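Formiminoglutamase (Trypanosoma cruzi, PDB 4MXR) probably hydrolyses N-formimino-L-glutamate to L-glutamate and formamide, as a manganese-binding hydrolase of the arginase family. Local coordinates at residues N122-P127 with D278-N283; A97-E102 with N128-L133; S243-V248 with R293-M298; F37-G42 with I89-L94. The protein carries 1 engineered substitution. One frame throughout, in Å; residues are numbered along the deposited sequence.

Interaction 1: residues N122-P127 with D278-N283; sequences NDQSAP and DMSELN. With MN (manganese (II) ion), chain C.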
# COMPACT_ATOMS: atom_id res chain seq x y z
N ASN A 122 4.10 -23.74 -0.79
CA ASN A 122 3.45 -24.03 -2.07
C ASN A 122 3.63 -25.47 -2.54
O ASN A 122 2.95 -25.91 -3.48
CB ASN A 122 3.94 -23.06 -3.14
CG ASN A 122 2.83 -22.61 -4.09
OD1 ASN A 122 2.86 -21.50 -4.60
ND2 ASN A 122 1.85 -23.48 -4.32
N ASP A 123 4.53 -26.22 -1.91
CA ASP A 123 4.69 -27.63 -2.25
C ASP A 123 3.39 -28.41 -2.05
O ASP A 123 3.23 -29.49 -2.61
CB ASP A 123 5.84 -28.27 -1.46
CG ASP A 123 5.82 -27.90 0.02
OD1 ASP A 123 6.13 -26.73 0.34
OD2 ASP A 123 5.51 -28.78 0.85
N GLN A 124 2.47 -27.86 -1.26
CA GLN A 124 1.18 -28.51 -1.04
C GLN A 124 0.42 -28.70 -2.36
O GLN A 124 -0.42 -29.60 -2.47
CB GLN A 124 0.32 -27.73 -0.03
CG GLN A 124 -0.20 -26.38 -0.51
CD GLN A 124 -1.06 -25.68 0.54
OE1 GLN A 124 -1.38 -26.25 1.58
NE2 GLN A 124 -1.42 -24.42 0.28
N SER A 125 0.71 -27.87 -3.35
CA SER A 125 -0.05 -27.87 -4.59
C SER A 125 0.18 -29.11 -5.44
O SER A 125 -0.68 -29.48 -6.25
CB SER A 125 0.23 -26.60 -5.39
OG SER A 125 -0.06 -25.46 -4.60
N ALA A 126 1.33 -29.76 -5.28
CA ALA A 126 1.59 -31.00 -6.02
C ALA A 126 0.64 -32.12 -5.59
O ALA A 126 -0.06 -32.69 -6.43
CB ALA A 126 3.05 -31.41 -5.89
N PRO A 127 0.61 -32.45 -4.28
CA PRO A 127 -0.35 -33.47 -3.82
C PRO A 127 -1.78 -33.07 -4.15
O PRO A 127 -2.58 -33.91 -4.55
CB PRO A 127 -0.16 -33.47 -2.30
CG PRO A 127 1.19 -32.87 -2.06
CD PRO A 127 1.41 -31.89 -3.18
N ASP A 278 -6.45 -24.09 -3.15
CA ASP A 278 -5.50 -23.96 -2.06
C ASP A 278 -4.90 -22.56 -2.01
O ASP A 278 -5.08 -21.76 -2.93
CB ASP A 278 -4.43 -25.07 -2.06
CG ASP A 278 -3.39 -24.89 -3.15
OD1 ASP A 278 -3.39 -23.87 -3.87
OD2 ASP A 278 -2.53 -25.79 -3.27
N MET A 279 -4.21 -22.29 -0.91
CA MET A 279 -3.69 -20.96 -0.64
C MET A 279 -2.37 -21.16 0.09
O MET A 279 -2.36 -21.65 1.22
CB MET A 279 -4.68 -20.19 0.23
CG MET A 279 -4.23 -18.80 0.66
SD MET A 279 -5.46 -18.00 1.71
CE MET A 279 -6.86 -17.90 0.58
N SER A 280 -1.27 -20.80 -0.57
CA SER A 280 0.07 -21.08 -0.06
C SER A 280 0.85 -19.83 0.34
O SER A 280 0.57 -18.73 -0.13
CB SER A 280 0.88 -21.85 -1.10
OG SER A 280 0.19 -22.98 -1.58
N GLU A 281 1.84 -20.03 1.21
CA GLU A 281 2.89 -19.06 1.50
C GLU A 281 2.57 -17.99 2.55
O GLU A 281 3.39 -17.10 2.80
CB GLU A 281 3.41 -18.40 0.20
CG GLU A 281 4.02 -19.38 -0.80
CD GLU A 281 5.30 -20.02 -0.29
OE1 GLU A 281 6.14 -19.30 0.28
OE2 GLU A 281 5.46 -21.25 -0.48
N LEU A 282 1.40 -18.08 3.17
CA LEU A 282 1.08 -17.19 4.28
C LEU A 282 2.10 -17.41 5.39
O LEU A 282 2.25 -18.53 5.90
CB LEU A 282 -0.34 -17.45 4.80
CG LEU A 282 -0.88 -16.45 5.83
CD1 LEU A 282 -0.99 -15.07 5.22
CD2 LEU A 282 -2.23 -16.90 6.37
N ASN A 283 2.81 -16.34 5.76
CA ASN A 283 3.92 -16.44 6.72
C ASN A 283 3.76 -15.46 7.88
O ASN A 283 4.20 -14.31 7.80
CB ASN A 283 5.26 -16.20 6.00
CG ASN A 283 6.46 -16.52 6.87
OD1 ASN A 283 6.46 -16.25 8.07
ND2 ASN A 283 7.50 -17.09 6.27
MN MN C . 4.50 -20.34 -5.36
O HOH W 1 6.15 -21.07 -3.70
O HOH W 2 6.50 -19.21 -5.54

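Interaction 2: residues A97-E102 with N128-L133; sequences AHEKLE and NGRAML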
# COMPACT_ATOMS: atom_id res chain seq x y z
N ALA A 97 3.49 -36.07 4.72
CA ALA A 97 2.44 -35.07 4.81
C ALA A 97 1.80 -34.87 3.44
O ALA A 97 0.58 -34.70 3.33
CB ALA A 97 2.99 -33.76 5.35
N HIS A 98 2.62 -34.88 2.39
CA HIS A 98 2.12 -34.75 1.03
C HIS A 98 1.17 -35.90 0.70
O HIS A 98 0.09 -35.69 0.15
CB HIS A 98 3.27 -34.72 0.02
CG HIS A 98 4.08 -33.46 0.07
ND1 HIS A 98 5.39 -33.40 -0.36
CD2 HIS A 98 3.78 -32.22 0.52
CE1 HIS A 98 5.85 -32.17 -0.20
NE2 HIS A 98 4.89 -31.43 0.34
N GLU A 99 1.59 -37.12 1.02
CA GLU A 99 0.78 -38.30 0.75
C GLU A 99 -0.58 -38.22 1.44
O GLU A 99 -1.61 -38.48 0.83
CB GLU A 99 1.52 -39.57 1.20
CG GLU A 99 2.84 -39.78 0.48
CD GLU A 99 2.68 -39.69 -1.03
OE1 GLU A 99 1.85 -40.46 -1.58
OE2 GLU A 99 3.37 -38.86 -1.65
N LYS A 100 -0.56 -37.86 2.72
CA LYS A 100 -1.78 -37.80 3.52
C LYS A 100 -2.68 -36.65 3.09
O LYS A 100 -3.91 -36.76 3.17
CB LYS A 100 -1.43 -37.69 5.00
CG LYS A 100 -0.58 -38.85 5.49
CD LYS A 100 -0.09 -38.65 6.92
CE LYS A 100 -1.17 -38.94 7.93
NZ LYS A 100 -0.59 -39.42 9.21
N LEU A 101 -2.08 -35.55 2.63
CA LEU A 101 -2.84 -34.41 2.14
C LEU A 101 -3.58 -34.78 0.86
O LEU A 101 -4.79 -34.56 0.73
CB LEU A 101 -1.93 -33.21 1.88
CG LEU A 101 -2.59 -31.98 1.25
CD1 LEU A 101 -3.62 -31.37 2.20
CD2 LEU A 101 -1.54 -30.94 0.84
N GLU A 102 -2.85 -35.35 -0.09
CA GLU A 102 -3.43 -35.80 -1.34
C GLU A 102 -4.59 -36.77 -1.09
O GLU A 102 -5.64 -36.68 -1.74
CB GLU A 102 -2.38 -36.49 -2.21
CG GLU A 102 -2.93 -37.06 -3.51
CD GLU A 102 -1.87 -37.80 -4.32
OE1 GLU A 102 -0.67 -37.50 -4.15
OE2 GLU A 102 -2.26 -38.68 -5.13
N ASN A 128 -2.09 -31.79 -3.97
CA ASN A 128 -3.43 -31.30 -4.26
C ASN A 128 -3.77 -31.54 -5.72
O ASN A 128 -4.88 -31.98 -6.05
CB ASN A 128 -3.53 -29.80 -3.93
CG ASN A 128 -3.60 -29.54 -2.44
OD1 ASN A 128 -3.87 -30.45 -1.65
ND2 ASN A 128 -3.38 -28.29 -2.05
N GLY A 129 -2.82 -31.25 -6.60
CA GLY A 129 -3.00 -31.48 -8.02
C GLY A 129 -3.17 -32.95 -8.33
O GLY A 129 -3.95 -33.32 -9.21
N ARG A 130 -2.45 -33.81 -7.62
CA ARG A 130 -2.55 -35.25 -7.84
C ARG A 130 -3.90 -35.79 -7.40
O ARG A 130 -4.43 -36.73 -8.00
CB ARG A 130 -1.39 -35.99 -7.16
CG ARG A 130 -0.05 -35.80 -7.87
CD ARG A 130 1.02 -36.75 -7.35
NE ARG A 130 1.42 -36.44 -5.98
CZ ARG A 130 2.39 -35.60 -5.66
NH1 ARG A 130 3.07 -34.96 -6.61
NH2 ARG A 130 2.70 -35.38 -4.39
N ALA A 131 -4.48 -35.20 -6.36
CA ALA A 131 -5.84 -35.55 -5.94
C ALA A 131 -6.83 -35.23 -7.06
O ALA A 131 -7.68 -36.05 -7.40
CB ALA A 131 -6.21 -34.82 -4.66
N MET A 132 -6.70 -34.04 -7.64
CA MET A 132 -7.54 -33.63 -8.76
C MET A 132 -7.42 -34.58 -9.96
O MET A 132 -8.43 -35.05 -10.48
CB MET A 132 -7.19 -32.20 -9.20
CG MET A 132 -7.66 -31.13 -8.24
SD MET A 132 -9.45 -30.92 -8.25
CE MET A 132 -9.71 -30.34 -9.92
N LEU A 133 -6.20 -34.87 -10.38
CA LEU A 133 -5.96 -35.72 -11.55
C LEU A 133 -6.56 -37.11 -11.38
O LEU A 133 -6.88 -37.78 -12.35
CB LEU A 133 -4.46 -35.84 -11.83
CG LEU A 133 -3.75 -34.57 -12.31
CD1 LEU A 133 -2.24 -34.79 -12.38
CD2 LEU A 133 -4.29 -34.13 -13.66
O HOH W 3 1.61 -37.16 -2.53

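Interaction 3: residues S243-V248 with R293-M298; sequences SDMPGV and RVAVYM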
# COMPACT_ATOMS: atom_id res chain seq x y z
N SER A 243 2.47 -4.42 -0.08
CA SER A 243 1.81 -3.30 0.60
C SER A 243 0.52 -3.77 1.25
O SER A 243 0.16 -3.29 2.33
CB SER A 243 1.55 -2.14 -0.37
OG SER A 243 0.78 -2.56 -1.48
N ASP A 244 -0.18 -4.70 0.59
CA ASP A 244 -1.39 -5.32 1.13
C ASP A 244 -1.07 -6.64 1.84
O ASP A 244 -1.70 -6.98 2.83
CB ASP A 244 -2.41 -5.61 0.02
CG ASP A 244 -3.07 -4.36 -0.52
OD1 ASP A 244 -3.16 -3.36 0.23
OD2 ASP A 244 -3.51 -4.38 -1.68
N MET A 245 -0.09 -7.37 1.31
CA MET A 245 0.19 -8.73 1.77
C MET A 245 1.67 -8.90 2.08
O MET A 245 2.40 -9.53 1.32
CB MET A 245 -0.24 -9.73 0.69
CG MET A 245 -0.31 -11.19 1.15
SD MET A 245 -1.50 -11.40 2.48
CE MET A 245 -2.40 -12.85 1.96
N PRO A 246 2.12 -8.33 3.21
CA PRO A 246 3.56 -8.40 3.50
C PRO A 246 3.99 -9.73 4.10
O PRO A 246 5.17 -10.07 4.03
CB PRO A 246 3.77 -7.26 4.52
CG PRO A 246 2.43 -7.07 5.16
CD PRO A 246 1.41 -7.40 4.10
N GLY A 247 3.05 -10.48 4.67
CA GLY A 247 3.37 -11.67 5.44
C GLY A 247 3.57 -12.91 4.60
O GLY A 247 2.80 -13.86 4.70
N VAL A 248 4.60 -12.90 3.75
CA VAL A 248 4.97 -14.05 2.94
C VAL A 248 6.49 -14.15 2.90
O VAL A 248 7.19 -13.17 3.17
CB VAL A 248 4.47 -13.91 1.49
CG1 VAL A 248 2.95 -13.96 1.44
CG2 VAL A 248 4.99 -12.63 0.87
N ARG A 293 -5.47 -11.73 7.91
CA ARG A 293 -6.80 -11.15 7.70
C ARG A 293 -7.14 -11.11 6.22
O ARG A 293 -8.24 -11.46 5.80
CB ARG A 293 -6.90 -9.76 8.34
CG ARG A 293 -6.95 -9.80 9.87
CD ARG A 293 -6.73 -8.43 10.50
NE ARG A 293 -7.85 -7.52 10.29
CZ ARG A 293 -8.89 -7.41 11.11
NH1 ARG A 293 -8.96 -8.16 12.21
NH2 ARG A 293 -9.86 -6.55 10.84
N VAL A 294 -6.18 -10.69 5.40
CA VAL A 294 -6.38 -10.70 3.96
C VAL A 294 -6.67 -12.12 3.46
O VAL A 294 -7.57 -12.34 2.65
CB VAL A 294 -5.17 -10.13 3.21
CG1 VAL A 294 -5.27 -10.42 1.72
CG2 VAL A 294 -5.08 -8.63 3.48
N ALA A 295 -5.89 -13.08 3.95
CA ALA A 295 -6.06 -14.48 3.57
C ALA A 295 -7.46 -14.97 3.91
O ALA A 295 -8.09 -15.67 3.12
CB ALA A 295 -5.01 -15.34 4.24
N VAL A 296 -7.95 -14.62 5.10
CA VAL A 296 -9.30 -15.01 5.49
C VAL A 296 -10.36 -14.34 4.60
O VAL A 296 -11.31 -14.99 4.17
CB VAL A 296 -9.57 -14.74 7.00
CG1 VAL A 296 -11.04 -14.93 7.33
CG2 VAL A 296 -8.72 -15.68 7.86
N TYR A 297 -10.18 -13.06 4.31
CA TYR A 297 -11.12 -12.34 3.46
C TYR A 297 -11.14 -12.91 2.04
O TYR A 297 -12.16 -12.86 1.36
CB TYR A 297 -10.80 -10.84 3.42
CG TYR A 297 -11.32 -10.04 4.60
CD1 TYR A 297 -12.66 -10.08 4.95
CD2 TYR A 297 -10.46 -9.24 5.34
CE1 TYR A 297 -13.14 -9.35 6.03
CE2 TYR A 297 -10.93 -8.50 6.41
CZ TYR A 297 -12.26 -8.56 6.75
OH TYR A 297 -12.71 -7.81 7.82
N MET A 298 -10.01 -13.44 1.60
CA MET A 298 -9.95 -14.08 0.28
C MET A 298 -10.83 -15.32 0.27
O MET A 298 -11.65 -15.50 -0.63
CB MET A 298 -8.51 -14.43 -0.12
CG MET A 298 -7.68 -13.23 -0.56
SD MET A 298 -5.92 -13.60 -0.73
CE MET A 298 -5.97 -14.86 -2.00

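Interaction 4: residues F37-G42 with I89-L94; sequences FPYDEG and ITASTL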
# COMPACT_ATOMS: atom_id res chain seq x y z
N PHE A 37 -2.35 -27.38 6.17
CA PHE A 37 -1.06 -27.97 5.86
C PHE A 37 0.05 -27.14 6.50
O PHE A 37 0.70 -26.33 5.84
CB PHE A 37 -0.86 -28.05 4.34
CG PHE A 37 0.33 -28.87 3.92
CD1 PHE A 37 0.28 -30.26 3.99
CD2 PHE A 37 1.48 -28.26 3.45
CE1 PHE A 37 1.37 -31.02 3.60
CE2 PHE A 37 2.57 -29.02 3.06
CZ PHE A 37 2.51 -30.39 3.13
N PRO A 38 0.26 -27.34 7.81
CA PRO A 38 1.21 -26.55 8.60
C PRO A 38 2.66 -26.98 8.40
O PRO A 38 3.30 -27.45 9.35
CB PRO A 38 0.77 -26.82 10.04
CG PRO A 38 0.20 -28.22 9.99
CD PRO A 38 -0.46 -28.34 8.63
N TYR A 39 3.18 -26.83 7.19
CA TYR A 39 4.56 -27.18 6.88
C TYR A 39 5.22 -26.11 6.04
O TYR A 39 4.58 -25.52 5.17
CB TYR A 39 4.62 -28.53 6.16
CG TYR A 39 3.99 -29.65 6.96
CD1 TYR A 39 4.74 -30.38 7.87
CD2 TYR A 39 2.64 -29.95 6.82
CE1 TYR A 39 4.16 -31.39 8.61
CE2 TYR A 39 2.06 -30.96 7.56
CZ TYR A 39 2.82 -31.68 8.46
OH TYR A 39 2.24 -32.68 9.19
N ASP A 40 6.50 -25.84 6.32
CA ASP A 40 7.24 -24.85 5.55
C ASP A 40 8.64 -25.34 5.14
O ASP A 40 9.43 -24.59 4.58
CB ASP A 40 7.33 -23.50 6.28
CG ASP A 40 7.93 -23.62 7.67
OD1 ASP A 40 8.57 -24.65 7.97
OD2 ASP A 40 7.76 -22.68 8.47
N GLU A 41 8.93 -26.61 5.42
CA GLU A 41 10.20 -27.19 5.00
C GLU A 41 10.38 -27.05 3.49
O GLU A 41 11.50 -26.91 2.99
CB GLU A 41 10.30 -28.66 5.41
CG GLU A 41 11.53 -29.35 4.88
CD GLU A 41 11.73 -30.74 5.46
OE1 GLU A 41 10.91 -31.14 6.32
OE2 GLU A 41 12.70 -31.41 5.06
N GLY A 42 9.27 -27.08 2.76
CA GLY A 42 9.29 -26.86 1.33
C GLY A 42 9.84 -25.49 0.99
O GLY A 42 10.61 -25.34 0.04
N ILE A 89 -3.27 -31.71 8.49
CA ILE A 89 -2.57 -32.93 8.13
C ILE A 89 -1.37 -33.08 9.07
O ILE A 89 -0.62 -32.13 9.28
CB ILE A 89 -2.07 -32.88 6.68
CG1 ILE A 89 -3.25 -32.88 5.71
CG2 ILE A 89 -1.13 -34.04 6.40
CD1 ILE A 89 -4.09 -34.14 5.76
N THR A 90 -1.20 -34.28 9.62
CA THR A 90 -0.12 -34.54 10.56
C THR A 90 0.78 -35.67 10.07
O THR A 90 0.30 -36.76 9.76
CB THR A 90 -0.67 -34.91 11.94
OG1 THR A 90 -1.41 -33.80 12.48
CG2 THR A 90 0.46 -35.28 12.90
N ALA A 91 2.09 -35.41 10.02
CA ALA A 91 3.06 -36.42 9.59
C ALA A 91 4.44 -36.13 10.17
O ALA A 91 4.71 -35.03 10.63
CB ALA A 91 3.12 -36.50 8.07
N SER A 92 5.32 -37.13 10.14
CA SER A 92 6.66 -36.99 10.71
C SER A 92 7.67 -36.51 9.67
O SER A 92 8.78 -36.09 10.02
CB SER A 92 7.12 -38.30 11.34
OG SER A 92 7.26 -39.32 10.36
N THR A 93 7.29 -36.58 8.40
CA THR A 93 8.11 -36.02 7.33
C THR A 93 7.24 -35.19 6.38
O THR A 93 6.02 -35.34 6.36
CB THR A 93 8.84 -37.11 6.51
OG1 THR A 93 7.89 -37.85 5.74
CG2 THR A 93 9.60 -38.06 7.44
N LEU A 94 7.88 -34.31 5.62
CA LEU A 94 7.18 -33.48 4.66
C LEU A 94 6.54 -34.33 3.56
O LEU A 94 5.39 -34.10 3.17
CB LEU A 94 8.14 -32.47 4.03
CG LEU A 94 7.50 -31.47 3.06
CD1 LEU A 94 6.66 -30.46 3.83
CD2 LEU A 94 8.57 -30.77 2.23
O HOH W 4 10.76 -33.85 6.31

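Interaction 1: residues N122-P127 with D278-N283
S125 and Q124 make the close-packed half of this buried contact with D278 and S280. S125 OG donates to D278 OD2 at 2.8 Å and uses the syn lone pair of that oxygen. D278 OD2 also takes a bond from N128, while S234 bonds D278 OD1, so the carboxylate is held at both oxygens. Q124 reaches across the strand end. Its CG sits between the backbone N and the carbonyl carbon (chi1 70°), and the chain runs extended from there to the amide. Q124 NE2 donates to S280 OG at 2.9 Å, with a weak second bond to M279 O at 3.1 Å. Beside it, S280 CB packs 3.5 Å from N122 CA. Strand 274-280 lies inside the parallel sheet of the arginase alpha/beta fold, and its end meets the turn that leads from strand 114-119 into helix 125-135. The metal centre of this fold lies here. On the other side the contact is looser and wetter. E281, bent at chi2, brings OE2 to N122 N at 2.9 Å, where the N-H meets the anti side of the carboxylate. A water 3.3 Å from E281 OE2 gives it a weak bond and is also a ligand of the manganese ion. N122 binds that manganese together with D146, D150 and D236, and a second water lies 2.3 Å from the metal.

Interaction 2: residues A97-E102 with N128-L133
Helix segments 97-102 and 128-133 run in broadly the same direction, 37° apart with axes 9.0 Å from each other, and come closest where E102 CA lies 5.2 Å from A131 CA. There A131 CB packs on E102 O at 3.5 Å. E102 has its CG anti to the backbone N (chi1 177°) and an extended chain, which carries the carboxylate across the R130 side chain at about a right angle. R130 CB lies 3.4 Å from E102 CD. R130 then bends at chi3 and turns NE back to E102 OE1, forming a salt bridge of 3.0 Å (N-H...O angle 157°). The oxygen lies at the edge of the guanidinium, near its plane, but the N-H approaches from above the carboxylate plane. A water bridges the pair and E99. It donates to E102 OE1 at 2.8 Å, accepts from R130 NH2, and gives E99 OE2 a weak bond. The other oxygen, E102 OE2, is in a salt bridge with R134. Deeper in, L101 CD2 rests on N128 OD1 at 3.4 Å. This buried oxygen has no polar partner in the model, whereas N128 ND2 bonds D278. L101 also touches I35 and F37 of strand 32-37, and N128 touches M276 of strand 274-280. Such neighbouring helices on a parallel sheet are typical of an alpha/beta fold. Helix 94-110 connects strands 83-88 and 114-119 in a beta-alpha-beta crossover.

Interaction 3: residues S243-V248 with R293-M298
M298 N donates to V294 O at 2.9 Å, a helical bond that sets V294 and M298 one turn apart on the face met by M245. The contact itself is apolar. M245 leaves the loop with its CG turned to the far side from the backbone N (chi1 -167°), and the chain then bends at chi2 and chi3. The bends bring the terminal methyl back onto the helix. M245 CE touches V294 CG1 at 3.8 Å, and M245 SD lies 4.0 Å from V294 CB. The same methyl, M245 CE, lies 4.3 Å from A295 CB and 4.5 Å from M298 SD, so one methyl meets three helix residues. The M245 and V294 side chains pass at a slant. The other branch of V294 points to the preceding loop residue, with V294 CG2 3.8 Å from D244 O. The D244 carboxylate turns to a different partner, the backbone N of A258, while S291 and R290 bond the loop backbone to the start of helix 290-308. The loop follows strand 231-236, which ends at the manganese ligand D236, with D238 just beyond; the side chain of M245 is about 7 Å from that of D238. A second subunit packs on this region, with its A253 on V294 and its S243 on D244. Within the chain, helix 258-270 meets M298 through A261, F262 and C265, and F59 of helix 55-63 lies against A295.

Interaction 4: residues F37-G42 with I89-L94
Y39 and L94 carry the contact between two loops that follow neighbouring parallel strands, 32-37 and 83-88, at the margin of the alpha/beta sheet. The segment 89-94 leads straight into helix 94-110, where T93 at the N-cap position bonds the backbone N of E96 through its hydroxyl. The polar contacts come first. Y39 OH donates to I89 O at 2.9 Å. The hydroxyl comes from above the carbonyl plane, with a C=O...donor angle of 117°. Y39 OH in turn accepts a weak bond from A91 N, also 2.9 Å long. Both partners lie at the edge of the tyrosine ring, near its plane. One hydroxyl therefore ties together the two sides of T90. At the other end of the contact a water joins the segments. It donates to E41 OE1 at 2.7 Å and accepts from L94 N. E41 OE2 makes a salt bridge with R45, so the two carboxylate oxygens have separate partners. Apolar contacts lie between these polar ends. In L94, chi1 of -176° swings CG away from the backbone N, and the two methyls part from there. L94 CD1 meets Y39 CB at 3.6 Å and F37 CZ at 4.2 Å. L94 CD2 packs on G42 N at 3.8 Å. The side chains of Y39 and L94 run alongside each other, pointing opposite ways. F37 CD1 makes a longer contact with I89 CB. The F37 ring is covered on one face by Y39, whose CD2 stands 3.5 Å above the plane, over the ring centre.

Interactions 1, 2 and 4 form one cluster, with centres 11 to 13 Å apart, and each touches the other two. Interaction 3 stands apart, its centre about 25 Å from that of interaction 2, on the opposite side of the chain's centre. It touches interaction 1, where N283 N probably bonds G247 O at 2.7 Å. Interactions 1 and 2 share helix 125-135, and D123 probably bonds H98 between them. Along the chain, interaction 4 closes before interactions 1 and 2 open, while interaction 1 alternates with both 2 and 3. Interaction 1 thus links helices 94-110 and 290-308, so the metal site at the strand ends is joined to both parts of the fold.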